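Local coordinates for abietadiene synthase, chloroplastic (Abies grandis, PDB 3S9V), which belongs to the terpene synthase family, a group of predominantly alpha-helical, multi-domain enzymes, at residues A[63-68]-A[74-79]; A[78-83]-A[116-121]; A[59-64]-A[238-243]. All blocks are in the same frame, centred on the assembly; numbering follows the deposited sequence.

Contact 1: A[63-68]-A[74-79]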
ATOM      1  N   ALA A  63     -15.233 -31.804  16.348  1.00 17.89           N
ATOM      2  CA  ALA A  63     -15.430 -32.695  17.492  1.00 14.57           C
ATOM      3  C   ALA A  63     -16.694 -33.538  17.396  1.00 18.55           C
ATOM      4  O   ALA A  63     -16.849 -34.523  18.114  1.00 19.95           O
ATOM      5  CB  ALA A  63     -15.451 -31.885  18.773  1.00 11.39           C
ATOM      6  N   ARG A  64     -17.603 -33.151  16.511  1.00 19.11           N
ATOM      7  CA  ARG A  64     -18.839 -33.892  16.340  1.00 19.29           C
ATOM      8  C   ARG A  64     -18.677 -35.176  15.539  1.00 19.83           C
ATOM      9  O   ARG A  64     -19.429 -36.137  15.739  1.00 19.32           O
ATOM     10  CB  ARG A  64     -19.888 -33.040  15.632  1.00 19.64           C
ATOM     11  CG  ARG A  64     -20.484 -31.934  16.442  1.00 28.92           C
ATOM     12  CD  ARG A  64     -21.780 -31.529  15.782  1.00 28.51           C
ATOM     13  NE  ARG A  64     -22.288 -30.254  16.259  1.00 20.46           N
ATOM     14  CZ  ARG A  64     -23.464 -29.760  15.893  1.00 30.65           C
ATOM     15  NH1 ARG A  64     -24.237 -30.448  15.057  1.00 32.09           N
ATOM     16  NH2 ARG A  64     -23.859 -28.582  16.347  1.00 33.20           N
ATOM     17  N   ILE A  65     -17.714 -35.200  14.625  1.00 19.71           N
ATOM     18  CA  ILE A  65     -17.527 -36.382  13.792  1.00 21.95           C
ATOM     19  C   ILE A  65     -17.291 -37.642  14.626  1.00 25.76           C
ATOM     20  O   ILE A  65     -16.311 -37.739  15.357  1.00 23.54           O
ATOM     21  CB  ILE A  65     -16.349 -36.190  12.828  1.00 24.59           C
ATOM     22  CG1 ILE A  65     -16.467 -34.833  12.129  1.00 22.99           C
ATOM     23  CG2 ILE A  65     -16.345 -37.295  11.784  1.00 15.80           C
ATOM     24  CD1 ILE A  65     -15.249 -34.475  11.307  1.00 17.24           C
ATOM     25  N   PRO A  66     -18.203 -38.626  14.527  1.00 27.67           N
ATOM     26  CA  PRO A  66     -18.115 -39.898  15.262  1.00 26.88           C
ATOM     27  C   PRO A  66     -16.984 -40.793  14.734  1.00 23.57           C
ATOM     28  O   PRO A  66     -16.682 -40.773  13.546  1.00 19.78           O
ATOM     29  CB  PRO A  66     -19.489 -40.516  15.032  1.00 24.82           C
ATOM     30  CG  PRO A  66     -19.791 -40.070  13.624  1.00 29.69           C
ATOM     31  CD  PRO A  66     -19.386 -38.610  13.648  1.00 25.41           C
ATOM     32  N   ALA A  67     -16.364 -41.567  15.622  1.00 23.77           N
ATOM     33  CA  ALA A  67     -15.272 -42.464  15.250  1.00 26.56           C
ATOM     34  C   ALA A  67     -15.603 -43.265  13.998  1.00 31.25           C
ATOM     35  O   ALA A  67     -16.674 -43.872  13.902  1.00 29.69           O
ATOM     36  CB  ALA A  67     -14.968 -43.409  16.395  1.00 29.21           C
ATOM     37  N   VAL A  68     -14.679 -43.272  13.042  1.00 33.83           N
ATOM     38  CA  VAL A  68     -14.893 -43.996  11.794  1.00 38.12           C
ATOM     39  C   VAL A  68     -15.063 -45.504  11.979  1.00 40.38           C
ATOM     40  O   VAL A  68     -15.716 -46.155  11.170  1.00 41.27           O
ATOM     41  CB  VAL A  68     -13.740 -43.741  10.794  1.00 36.83           C
ATOM     42  CG1 VAL A  68     -13.888 -44.640   9.581  1.00 33.26           C
ATOM     43  CG2 VAL A  68     -13.761 -42.292  10.348  1.00 42.03           C
ATOM     44  N   PRO A  74     -15.631 -39.783  19.809  1.00 29.55           N
ATOM     45  CA  PRO A  74     -15.477 -38.794  18.744  1.00 26.02           C
ATOM     46  C   PRO A  74     -14.330 -39.333  17.900  1.00 24.64           C
ATOM     47  O   PRO A  74     -13.471 -40.048  18.417  1.00 21.74           O
ATOM     48  CB  PRO A  74     -15.079 -37.527  19.500  1.00 23.44           C
ATOM     49  CG  PRO A  74     -15.665 -37.729  20.865  1.00 31.38           C
ATOM     50  CD  PRO A  74     -15.373 -39.184  21.128  1.00 27.64           C
ATOM     51  N   HIS A  75     -14.316 -39.017  16.611  1.00 24.55           N
ATOM     52  CA  HIS A  75     -13.238 -39.480  15.750  1.00 23.53           C
ATOM     53  C   HIS A  75     -11.948 -38.752  16.132  1.00 29.00           C
ATOM     54  O   HIS A  75     -10.856 -39.298  15.991  1.00 33.21           O
ATOM     55  CB  HIS A  75     -13.580 -39.217  14.287  1.00 21.44           C
ATOM     56  CG  HIS A  75     -12.561 -39.743  13.326  1.00 27.11           C
ATOM     57  ND1 HIS A  75     -12.323 -41.089  13.155  1.00 33.66           N
ATOM     58  CD2 HIS A  75     -11.725 -39.102  12.474  1.00 32.57           C
ATOM     59  CE1 HIS A  75     -11.386 -41.256  12.238  1.00 29.79           C
ATOM     60  NE2 HIS A  75     -11.008 -40.065  11.808  1.00 32.69           N
ATOM     61  N   PHE A  76     -12.085 -37.518  16.614  1.00 29.58           N
ATOM     62  CA  PHE A  76     -10.946 -36.705  17.044  1.00 29.20           C
ATOM     63  C   PHE A  76     -11.113 -36.351  18.524  1.00 29.20           C
ATOM     64  O   PHE A  76     -11.436 -35.211  18.856  1.00 29.10           O
ATOM     65  CB  PHE A  76     -10.869 -35.403  16.247  1.00 29.43           C
ATOM     66  CG  PHE A  76     -10.671 -35.592  14.770  1.00 29.48           C
ATOM     67  CD1 PHE A  76     -11.684 -35.263  13.874  1.00 25.17           C
ATOM     68  CD2 PHE A  76      -9.460 -36.067  14.269  1.00 24.84           C
ATOM     69  CE1 PHE A  76     -11.497 -35.401  12.493  1.00 29.92           C
ATOM     70  CE2 PHE A  76      -9.262 -36.210  12.893  1.00 27.33           C
ATOM     71  CZ  PHE A  76     -10.281 -35.876  12.003  1.00 27.19           C
ATOM     72  N   PRO A  77     -10.871 -37.315  19.430  1.00 30.32           N
ATOM     73  CA  PRO A  77     -11.005 -37.115  20.881  1.00 29.70           C
ATOM     74  C   PRO A  77     -10.308 -35.870  21.433  1.00 26.29           C
ATOM     75  O   PRO A  77     -10.776 -35.255  22.393  1.00 24.14           O
ATOM     76  CB  PRO A  77     -10.412 -38.400  21.468  1.00 24.96           C
ATOM     77  CG  PRO A  77     -10.652 -39.403  20.400  1.00 31.03           C
ATOM     78  CD  PRO A  77     -10.301 -38.642  19.144  1.00 27.41           C
ATOM     79  N   GLU A  78      -9.187 -35.508  20.822  1.00 26.54           N
ATOM     80  CA  GLU A  78      -8.428 -34.351  21.269  1.00 27.66           C
ATOM     81  C   GLU A  78      -9.225 -33.040  21.129  1.00 26.88           C
ATOM     82  O   GLU A  78      -9.067 -32.125  21.933  1.00 25.33           O
ATOM     83  CB  GLU A  78      -7.106 -34.262  20.489  1.00 29.30           C
ATOM     84  CG  GLU A  78      -7.258 -33.779  19.038  1.00 46.83           C
ATOM     85  CD  GLU A  78      -7.254 -34.899  17.996  1.00 46.65           C
ATOM     86  OE1 GLU A  78      -7.860 -35.972  18.239  1.00 41.20           O
ATOM     87  OE2 GLU A  78      -6.649 -34.682  16.920  1.00 36.79           O
ATOM     88  N   THR A  79     -10.088 -32.945  20.120  1.00 24.11           N
ATOM     89  CA  THR A  79     -10.859 -31.726  19.949  1.00 22.60           C
ATOM     90  C   THR A  79     -11.918 -31.608  21.037  1.00 21.38           C
ATOM     91  O   THR A  79     -12.209 -30.510  21.508  1.00 22.39           O
ATOM     92  CB  THR A  79     -11.509 -31.650  18.548  1.00 25.49           C
ATOM     93  OG1 THR A  79     -12.450 -32.718  18.378  1.00 21.49           O
ATOM     94  CG2 THR A  79     -10.428 -31.735  17.473  1.00 12.03           C
TER
HETATM   95  O   HOH W   1     -14.369 -35.994  16.089  1.00 23.68           O
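His75 meets Ile65, Ala67 and Val68 in a loop that turns back on itself between helices 56-62 and 77-85, its two limbs joined at a single beta bridge between Pro66 and Pro74. The amide of His75 gives a nearly straight bond to Ile65 O (N to O 2.7 Å, 169° at the hydrogen), lying in the carbonyl plane. At the far end of the loop, Val68 N donates to His75 ND1 over 3.2 Å, approaching from 34° out of the ring plane. Val68 CG2 then sits over one face of the imidazole, nearest CE1, while Ala67 CA lies at the ring edge. With CG anti to the backbone N (chi1 -176°), the ring is carried alongside the Val68 side chain. A water bridges the limbs as well: it donates to Ile65 O and accepts from Phe76 N. Ile65 CD1 touches the edge of the Phe76 ring at CE1 (4.0 Å), and Leu251 of helix 245-258 also packs on Ile65. Where helix 77-85 begins, Phe76 O takes two bonds, from the amide and the hydroxyl of Thr79. Thr79 OG1 donates to Phe76 O at 2.7 Å and also lies 3.1 Å from Ala63 CB.

Contact 2: A[78-83]-A[116-121]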
ATOM      1  N   GLU A  78      -9.187 -35.508  20.822  1.00 26.54           N
ATOM      2  CA  GLU A  78      -8.428 -34.351  21.269  1.00 27.66           C
ATOM      3  C   GLU A  78      -9.225 -33.040  21.129  1.00 26.88           C
ATOM      4  O   GLU A  78      -9.067 -32.125  21.933  1.00 25.33           O
ATOM      5  CB  GLU A  78      -7.106 -34.262  20.489  1.00 29.30           C
ATOM      6  CG  GLU A  78      -7.258 -33.779  19.038  1.00 46.83           C
ATOM      7  CD  GLU A  78      -7.254 -34.899  17.996  1.00 46.65           C
ATOM      8  OE1 GLU A  78      -7.860 -35.972  18.239  1.00 41.20           O
ATOM      9  OE2 GLU A  78      -6.649 -34.682  16.920  1.00 36.79           O
ATOM     10  N   THR A  79     -10.088 -32.945  20.120  1.00 24.11           N
ATOM     11  CA  THR A  79     -10.859 -31.726  19.949  1.00 22.60           C
ATOM     12  C   THR A  79     -11.918 -31.608  21.037  1.00 21.38           C
ATOM     13  O   THR A  79     -12.209 -30.510  21.508  1.00 22.39           O
ATOM     14  CB  THR A  79     -11.509 -31.650  18.548  1.00 25.49           C
ATOM     15  OG1 THR A  79     -12.450 -32.718  18.378  1.00 21.49           O
ATOM     16  CG2 THR A  79     -10.428 -31.735  17.473  1.00 12.03           C
ATOM     17  N   VAL A  80     -12.490 -32.730  21.455  1.00 23.45           N
ATOM     18  CA  VAL A  80     -13.482 -32.688  22.525  1.00 23.45           C
ATOM     19  C   VAL A  80     -12.797 -32.206  23.801  1.00 25.81           C
ATOM     20  O   VAL A  80     -13.329 -31.365  24.536  1.00 27.93           O
ATOM     21  CB  VAL A  80     -14.103 -34.073  22.780  1.00 21.92           C
ATOM     22  CG1 VAL A  80     -14.949 -34.044  24.062  1.00 13.13           C
ATOM     23  CG2 VAL A  80     -14.970 -34.464  21.598  1.00 17.67           C
ATOM     24  N   GLU A  81     -11.605 -32.737  24.055  1.00 23.20           N
ATOM     25  CA  GLU A  81     -10.846 -32.344  25.225  1.00 23.21           C
ATOM     26  C   GLU A  81     -10.505 -30.856  25.131  1.00 23.67           C
ATOM     27  O   GLU A  81     -10.534 -30.146  26.131  1.00 26.68           O
ATOM     28  CB  GLU A  81      -9.558 -33.169  25.333  1.00 29.41           C
ATOM     29  CG  GLU A  81      -8.742 -32.862  26.585  1.00 38.07           C
ATOM     30  CD  GLU A  81      -9.441 -33.285  27.874  1.00 44.43           C
ATOM     31  OE1 GLU A  81      -9.100 -32.730  28.941  1.00 50.42           O
ATOM     32  OE2 GLU A  81     -10.317 -34.177  27.826  1.00 48.48           O
ATOM     33  N   TRP A  82     -10.181 -30.383  23.930  1.00 21.38           N
ATOM     34  CA  TRP A  82      -9.851 -28.971  23.755  1.00 20.08           C
ATOM     35  C   TRP A  82     -11.022 -28.111  24.227  1.00 21.45           C
ATOM     36  O   TRP A  82     -10.840 -27.114  24.915  1.00 22.17           O
ATOM     37  CB  TRP A  82      -9.564 -28.646  22.285  1.00 17.68           C
ATOM     38  CG  TRP A  82      -9.137 -27.223  22.110  1.00 21.77           C
ATOM     39  CD1 TRP A  82      -7.867 -26.729  22.216  1.00 19.39           C
ATOM     40  CD2 TRP A  82      -9.992 -26.093  21.924  1.00 16.17           C
ATOM     41  NE1 TRP A  82      -7.881 -25.362  22.118  1.00 17.41           N
ATOM     42  CE2 TRP A  82      -9.173 -24.943  21.938  1.00 20.44           C
ATOM     43  CE3 TRP A  82     -11.374 -25.938  21.753  1.00 17.11           C
ATOM     44  CZ2 TRP A  82      -9.691 -23.650  21.788  1.00 21.09           C
ATOM     45  CZ3 TRP A  82     -11.892 -24.655  21.605  1.00 17.04           C
ATOM     46  CH2 TRP A  82     -11.052 -23.526  21.625  1.00 14.52           C
ATOM     47  N   ILE A  83     -12.229 -28.503  23.842  1.00 21.33           N
ATOM     48  CA  ILE A  83     -13.419 -27.763  24.230  1.00 21.47           C
ATOM     49  C   ILE A  83     -13.531 -27.727  25.747  1.00 23.62           C
ATOM     50  O   ILE A  83     -13.746 -26.673  26.331  1.00 24.14           O
ATOM     51  CB  ILE A  83     -14.683 -28.408  23.628  1.00 17.42           C
ATOM     52  CG1 ILE A  83     -14.627 -28.317  22.101  1.00 20.88           C
ATOM     53  CG2 ILE A  83     -15.913 -27.733  24.168  1.00 17.69           C
ATOM     54  CD1 ILE A  83     -15.681 -29.137  21.388  1.00 18.27           C
ATOM     55  N   THR A 116     -22.988 -31.983  24.659  1.00 22.51           N
ATOM     56  CA  THR A 116     -24.233 -32.671  24.945  1.00 19.58           C
ATOM     57  C   THR A 116     -24.287 -33.966  24.127  1.00 23.41           C
ATOM     58  O   THR A 116     -24.681 -35.014  24.633  1.00 24.71           O
ATOM     59  CB  THR A 116     -25.467 -31.792  24.579  1.00 18.58           C
ATOM     60  OG1 THR A 116     -25.523 -30.649  25.442  1.00 20.34           O
ATOM     61  CG2 THR A 116     -26.753 -32.587  24.735  1.00 11.37           C
ATOM     62  N   LEU A 117     -23.886 -33.891  22.862  1.00 26.32           N
ATOM     63  CA  LEU A 117     -23.911 -35.060  21.991  1.00 28.62           C
ATOM     64  C   LEU A 117     -22.962 -36.146  22.490  1.00 31.28           C
ATOM     65  O   LEU A 117     -23.201 -37.330  22.276  1.00 32.83           O
ATOM     66  CB  LEU A 117     -23.545 -34.667  20.552  1.00 29.91           C
ATOM     67  CG  LEU A 117     -24.500 -33.733  19.791  1.00 34.90           C
ATOM     68  CD1 LEU A 117     -23.940 -33.447  18.400  1.00 38.46           C
ATOM     69  CD2 LEU A 117     -25.880 -34.367  19.672  1.00 28.27           C
ATOM     70  N   TRP A 118     -21.885 -35.752  23.155  1.00 29.63           N
ATOM     71  CA  TRP A 118     -20.947 -36.745  23.659  1.00 29.51           C
ATOM     72  C   TRP A 118     -21.183 -37.064  25.133  1.00 27.52           C
ATOM     73  O   TRP A 118     -20.383 -37.755  25.773  1.00 25.39           O
ATOM     74  CB  TRP A 118     -19.507 -36.279  23.410  1.00 27.57           C
ATOM     75  CG  TRP A 118     -19.151 -36.352  21.957  1.00 26.01           C
ATOM     76  CD1 TRP A 118     -18.760 -35.323  21.154  1.00 27.93           C
ATOM     77  CD2 TRP A 118     -19.222 -37.514  21.115  1.00 23.72           C
ATOM     78  NE1 TRP A 118     -18.588 -35.766  19.865  1.00 24.91           N
ATOM     79  CE2 TRP A 118     -18.865 -37.108  19.813  1.00 26.28           C
ATOM     80  CE3 TRP A 118     -19.556 -38.859  21.338  1.00 26.41           C
ATOM     81  CZ2 TRP A 118     -18.831 -38.002  18.728  1.00 27.76           C
ATOM     82  CZ3 TRP A 118     -19.522 -39.753  20.257  1.00 26.68           C
ATOM     83  CH2 TRP A 118     -19.162 -39.316  18.971  1.00 27.00           C
ATOM     84  N   ARG A 119     -22.293 -36.552  25.658  1.00 24.84           N
ATOM     85  CA  ARG A 119     -22.685 -36.785  27.041  1.00 27.79           C
ATOM     86  C   ARG A 119     -21.527 -36.498  27.979  1.00 32.50           C
ATOM     87  O   ARG A 119     -21.291 -37.237  28.932  1.00 38.28           O
ATOM     88  CB  ARG A 119     -23.135 -38.240  27.198  1.00 29.83           C
ATOM     89  CG  ARG A 119     -24.059 -38.711  26.078  1.00 37.77           C
ATOM     90  CD  ARG A 119     -24.088 -40.229  25.984  1.00 49.83           C
ATOM     91  NE  ARG A 119     -24.074 -40.695  24.597  1.00 54.85           N
ATOM     92  CZ  ARG A 119     -23.074 -40.489  23.743  1.00 55.18           C
ATOM     93  NH1 ARG A 119     -21.995 -39.821  24.124  1.00 59.99           N
ATOM     94  NH2 ARG A 119     -23.148 -40.953  22.504  1.00 52.48           N
ATOM     95  N   THR A 120     -20.805 -35.418  27.713  1.00 33.92           N
ATOM     96  CA  THR A 120     -19.661 -35.077  28.538  1.00 32.48           C
ATOM     97  C   THR A 120     -19.641 -33.599  28.945  1.00 33.08           C
ATOM     98  O   THR A 120     -20.433 -32.796  28.451  1.00 30.60           O
ATOM     99  CB  THR A 120     -18.349 -35.461  27.809  1.00 32.27           C
ATOM    100  OG1 THR A 120     -17.237 -35.275  28.691  1.00 37.70           O
ATOM    101  CG2 THR A 120     -18.158 -34.615  26.559  1.00 31.54           C
ATOM    102  N   GLY A 121     -18.749 -33.268  29.877  1.00 35.05           N
ATOM    103  CA  GLY A 121     -18.618 -31.906  30.366  1.00 35.31           C
ATOM    104  C   GLY A 121     -19.900 -31.281  30.888  1.00 35.91           C
ATOM    105  O   GLY A 121     -20.216 -30.141  30.541  1.00 33.51           O
TER
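Val80 turns its two methyl groups on Trp118 and Thr120, one to each. Its CG1 lies anti to the backbone N (chi1 170°) and reaches Thr120 CG2 at 4.1 Å; CG2, on the other branch, comes to 3.9 Å from Trp118 CD1. The valine and tryptophan side chains cross at about a right angle, and Val80 CG2 approaches the five-membered part of the indole obliquely. Against Thr120 the valine lies aslant, methyl to methyl: with the threonine hydroxyl anti to N (chi1 -173°), its methyl falls between the backbone N and the carbonyl carbon, on the side of the valine. The contact is small (102 Å² buried) and purely apolar. The polar edge of the indole is used elsewhere: Trp118 NE1 bonds to Ala63 O, which would restrain the rotation of the ring, and Pro74 also packs against it. Both partners of Val80 lie just past the end of helix 101-117, two residues apart. Arg119 N still bonds to Thr116 O at 3.0 Å, while Thr120 N bonds to Leu115 O. With Arg119 at positive phi (50°) as the C-prime residue, this is a Schellman motif closing helix 101-117, packed against helix 77-85.

Contact 3: A[59-64]-A[238-243]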
ATOM      1  N   THR A  59     -13.895 -25.911  15.910  1.00 19.58           N
ATOM      2  CA  THR A  59     -13.378 -27.053  16.632  1.00 18.27           C
ATOM      3  C   THR A  59     -14.545 -27.881  17.137  1.00 16.94           C
ATOM      4  O   THR A  59     -14.507 -29.112  17.100  1.00 15.92           O
ATOM      5  CB  THR A  59     -12.505 -26.596  17.795  1.00 20.15           C
ATOM      6  OG1 THR A  59     -11.437 -25.799  17.274  1.00 17.80           O
ATOM      7  CG2 THR A  59     -11.934 -27.785  18.542  1.00 15.03           C
ATOM      8  N   ALA A  60     -15.594 -27.200  17.584  1.00 14.85           N
ATOM      9  CA  ALA A  60     -16.780 -27.882  18.080  1.00 15.23           C
ATOM     10  C   ALA A  60     -17.392 -28.742  16.971  1.00 16.49           C
ATOM     11  O   ALA A  60     -17.889 -29.839  17.233  1.00 17.15           O
ATOM     12  CB  ALA A  60     -17.795 -26.866  18.580  1.00 17.04           C
ATOM     13  N   TRP A  61     -17.353 -28.254  15.735  1.00 13.80           N
ATOM     14  CA  TRP A  61     -17.913 -29.015  14.622  1.00 16.06           C
ATOM     15  C   TRP A  61     -17.055 -30.220  14.264  1.00 18.91           C
ATOM     16  O   TRP A  61     -17.577 -31.290  13.953  1.00 20.54           O
ATOM     17  CB  TRP A  61     -18.125 -28.121  13.393  1.00 10.62           C
ATOM     18  CG  TRP A  61     -19.446 -27.403  13.439  1.00 21.73           C
ATOM     19  CD1 TRP A  61     -19.692 -26.162  13.959  1.00 14.17           C
ATOM     20  CD2 TRP A  61     -20.721 -27.928  13.026  1.00 17.66           C
ATOM     21  NE1 TRP A  61     -21.042 -25.885  13.897  1.00 24.54           N
ATOM     22  CE2 TRP A  61     -21.694 -26.950  13.331  1.00 12.98           C
ATOM     23  CE3 TRP A  61     -21.132 -29.133  12.432  1.00 18.78           C
ATOM     24  CZ2 TRP A  61     -23.054 -27.135  13.063  1.00 13.88           C
ATOM     25  CZ3 TRP A  61     -22.499 -29.322  12.163  1.00 14.89           C
ATOM     26  CH2 TRP A  61     -23.438 -28.325  12.479  1.00 14.80           C
ATOM     27  N   VAL A  62     -15.740 -30.055  14.309  1.00 17.97           N
ATOM     28  CA  VAL A  62     -14.856 -31.173  14.022  1.00 17.75           C
ATOM     29  C   VAL A  62     -15.066 -32.245  15.105  1.00 15.95           C
ATOM     30  O   VAL A  62     -15.108 -33.432  14.813  1.00 18.85           O
ATOM     31  CB  VAL A  62     -13.379 -30.715  14.003  1.00 15.47           C
ATOM     32  CG1 VAL A  62     -12.461 -31.909  13.915  1.00 15.32           C
ATOM     33  CG2 VAL A  62     -13.142 -29.793  12.802  1.00 14.24           C
ATOM     34  N   ALA A  63     -15.233 -31.804  16.348  1.00 17.89           N
ATOM     35  CA  ALA A  63     -15.430 -32.695  17.492  1.00 14.57           C
ATOM     36  C   ALA A  63     -16.694 -33.538  17.396  1.00 18.55           C
ATOM     37  O   ALA A  63     -16.849 -34.523  18.114  1.00 19.95           O
ATOM     38  CB  ALA A  63     -15.451 -31.885  18.773  1.00 11.39           C
ATOM     39  N   ARG A  64     -17.603 -33.151  16.511  1.00 19.11           N
ATOM     40  CA  ARG A  64     -18.839 -33.892  16.340  1.00 19.29           C
ATOM     41  C   ARG A  64     -18.677 -35.176  15.539  1.00 19.83           C
ATOM     42  O   ARG A  64     -19.429 -36.137  15.739  1.00 19.32           O
ATOM     43  CB  ARG A  64     -19.888 -33.040  15.632  1.00 19.64           C
ATOM     44  CG  ARG A  64     -20.484 -31.934  16.442  1.00 28.92           C
ATOM     45  CD  ARG A  64     -21.780 -31.529  15.782  1.00 28.51           C
ATOM     46  NE  ARG A  64     -22.288 -30.254  16.259  1.00 20.46           N
ATOM     47  CZ  ARG A  64     -23.464 -29.760  15.893  1.00 30.65           C
ATOM     48  NH1 ARG A  64     -24.237 -30.448  15.057  1.00 32.09           N
ATOM     49  NH2 ARG A  64     -23.859 -28.582  16.347  1.00 33.20           N
ATOM     50  N   VAL A 238     -20.020 -31.605   5.794  1.00 18.37           N
ATOM     51  CA  VAL A 238     -20.111 -32.364   4.545  1.00 20.09           C
ATOM     52  C   VAL A 238     -19.660 -33.809   4.753  1.00 22.02           C
ATOM     53  O   VAL A 238     -20.252 -34.730   4.201  1.00 23.46           O
ATOM     54  CB  VAL A 238     -19.227 -31.766   3.415  1.00 18.97           C
ATOM     55  CG1 VAL A 238     -19.286 -32.671   2.183  1.00 13.17           C
ATOM     56  CG2 VAL A 238     -19.688 -30.367   3.064  1.00 21.70           C
ATOM     57  N   PHE A 239     -18.607 -34.008   5.543  1.00 22.48           N
ATOM     58  CA  PHE A 239     -18.107 -35.356   5.782  1.00 21.86           C
ATOM     59  C   PHE A 239     -19.128 -36.204   6.502  1.00 21.86           C
ATOM     60  O   PHE A 239     -19.321 -37.370   6.164  1.00 24.56           O
ATOM     61  CB  PHE A 239     -16.828 -35.352   6.616  1.00 23.92           C
ATOM     62  CG  PHE A 239     -16.357 -36.731   6.981  1.00 26.84           C
ATOM     63  CD1 PHE A 239     -15.706 -37.525   6.045  1.00 21.24           C
ATOM     64  CD2 PHE A 239     -16.616 -37.260   8.246  1.00 24.09           C
ATOM     65  CE1 PHE A 239     -15.320 -38.827   6.357  1.00 26.66           C
ATOM     66  CE2 PHE A 239     -16.235 -38.560   8.570  1.00 27.38           C
ATOM     67  CZ  PHE A 239     -15.586 -39.346   7.621  1.00 24.04           C
ATOM     68  N   MET A 240     -19.763 -35.622   7.514  1.00 21.68           N
ATOM     69  CA  MET A 240     -20.764 -36.340   8.282  1.00 27.46           C
ATOM     70  C   MET A 240     -21.991 -36.699   7.438  1.00 30.22           C
ATOM     71  O   MET A 240     -22.689 -37.665   7.744  1.00 31.86           O
ATOM     72  CB  MET A 240     -21.180 -35.527   9.525  1.00 29.28           C
ATOM     73  CG  MET A 240     -20.101 -35.486  10.620  1.00 20.80           C
ATOM     74  SD  MET A 240     -20.644 -34.871  12.237  1.00 19.61           S
ATOM     75  CE  MET A 240     -20.697 -33.095  11.908  1.00 16.21           C
ATOM     76  N   ARG A 241     -22.243 -35.936   6.374  1.00 29.17           N
ATOM     77  CA  ARG A 241     -23.388 -36.209   5.505  1.00 28.67           C
ATOM     78  C   ARG A 241     -23.102 -37.120   4.313  1.00 27.87           C
ATOM     79  O   ARG A 241     -24.027 -37.739   3.785  1.00 26.70           O
ATOM     80  CB  ARG A 241     -24.002 -34.899   4.983  1.00 32.03           C
ATOM     81  CG  ARG A 241     -24.861 -34.162   6.000  1.00 35.31           C
ATOM     82  CD  ARG A 241     -25.829 -35.127   6.672  1.00 44.97           C
ATOM     83  NE  ARG A 241     -26.697 -34.468   7.640  1.00 46.26           N
ATOM     84  CZ  ARG A 241     -27.702 -33.664   7.313  1.00 59.27           C
ATOM     85  NH1 ARG A 241     -27.972 -33.415   6.035  1.00 57.79           N
ATOM     86  NH2 ARG A 241     -28.439 -33.110   8.267  1.00 65.63           N
ATOM     87  N   THR A 242     -21.838 -37.210   3.896  1.00 26.75           N
ATOM     88  CA  THR A 242     -21.471 -38.024   2.731  1.00 27.29           C
ATOM     89  C   THR A 242     -20.341 -39.034   2.938  1.00 27.05           C
ATOM     90  O   THR A 242     -20.114 -39.888   2.085  1.00 26.42           O
ATOM     91  CB  THR A 242     -21.032 -37.135   1.541  1.00 28.06           C
ATOM     92  OG1 THR A 242     -19.763 -36.544   1.841  1.00 25.70           O
ATOM     93  CG2 THR A 242     -22.041 -36.025   1.282  1.00 27.31           C
ATOM     94  N   GLY A 243     -19.616 -38.931   4.042  1.00 27.04           N
ATOM     95  CA  GLY A 243     -18.521 -39.856   4.268  1.00 26.31           C
ATOM     96  C   GLY A 243     -17.371 -39.642   3.293  1.00 26.37           C
ATOM     97  O   GLY A 243     -16.456 -40.455   3.224  1.00 26.80           O
TER
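Met240 reaches from helix 232-242 to Arg64 and Trp61, its CB directed at segment 59-64. From CB the chain runs to Met240 CG, which lies anti to the carbonyl carbon (chi1 -72°) and passes Ile65 CG1 at 4.0 Å. The next bond stays extended and delivers Met240 SD to the backbone of Arg64, 3.9 Å from both the C and the O of that residue. There the chain bends (chi3 -77°), turning the terminal methyl inward between two side chains. Met240 CE rests 3.8 Å from Arg64 CB and meets the edge of the Trp61 indole, near its plane, at 4.0 Å from Trp61 CE3. Methionine and indole cross at about a right angle. The face of Trp61 is used by another group: the guanidinium of Arg64 lies over it in a cation-pi contact, Arg64 CZ standing 3.7 Å above the ring plane toward the rim. Of the arginine side chain it is CB that meets the methionine, while the charged end leads away, where NH1 forms a salt bridge with Glu161. The methionine joins the end of helix 232-242 to the end of helix 56-62, which is flanked in turn by helix 101-117 through Ala60 and Arg64 and by helix 77-85 through Thr59 and Ala63.

Overall arrangement
The three contacts cluster in one small region at an end of the elongated molecule, roughly 40 Å from the centre of the chain. The centres of contacts 1 and 3 are about 8 Å apart, those of 1 and 2 about 9 Å, and those of 2 and 3 about 14 Å. Contact 1 is local in sequence and shares Ala63 and Arg64 with contact 3, Glu78 and Thr79 with contact 2. Contact 2 is nested inside the long chain excursion that contact 3 closes. Together they bring helix ends and loops of 56-62, 77-85, 101-117 and 232-242 side by side in one helical domain, drawing together early and much later parts of the chain.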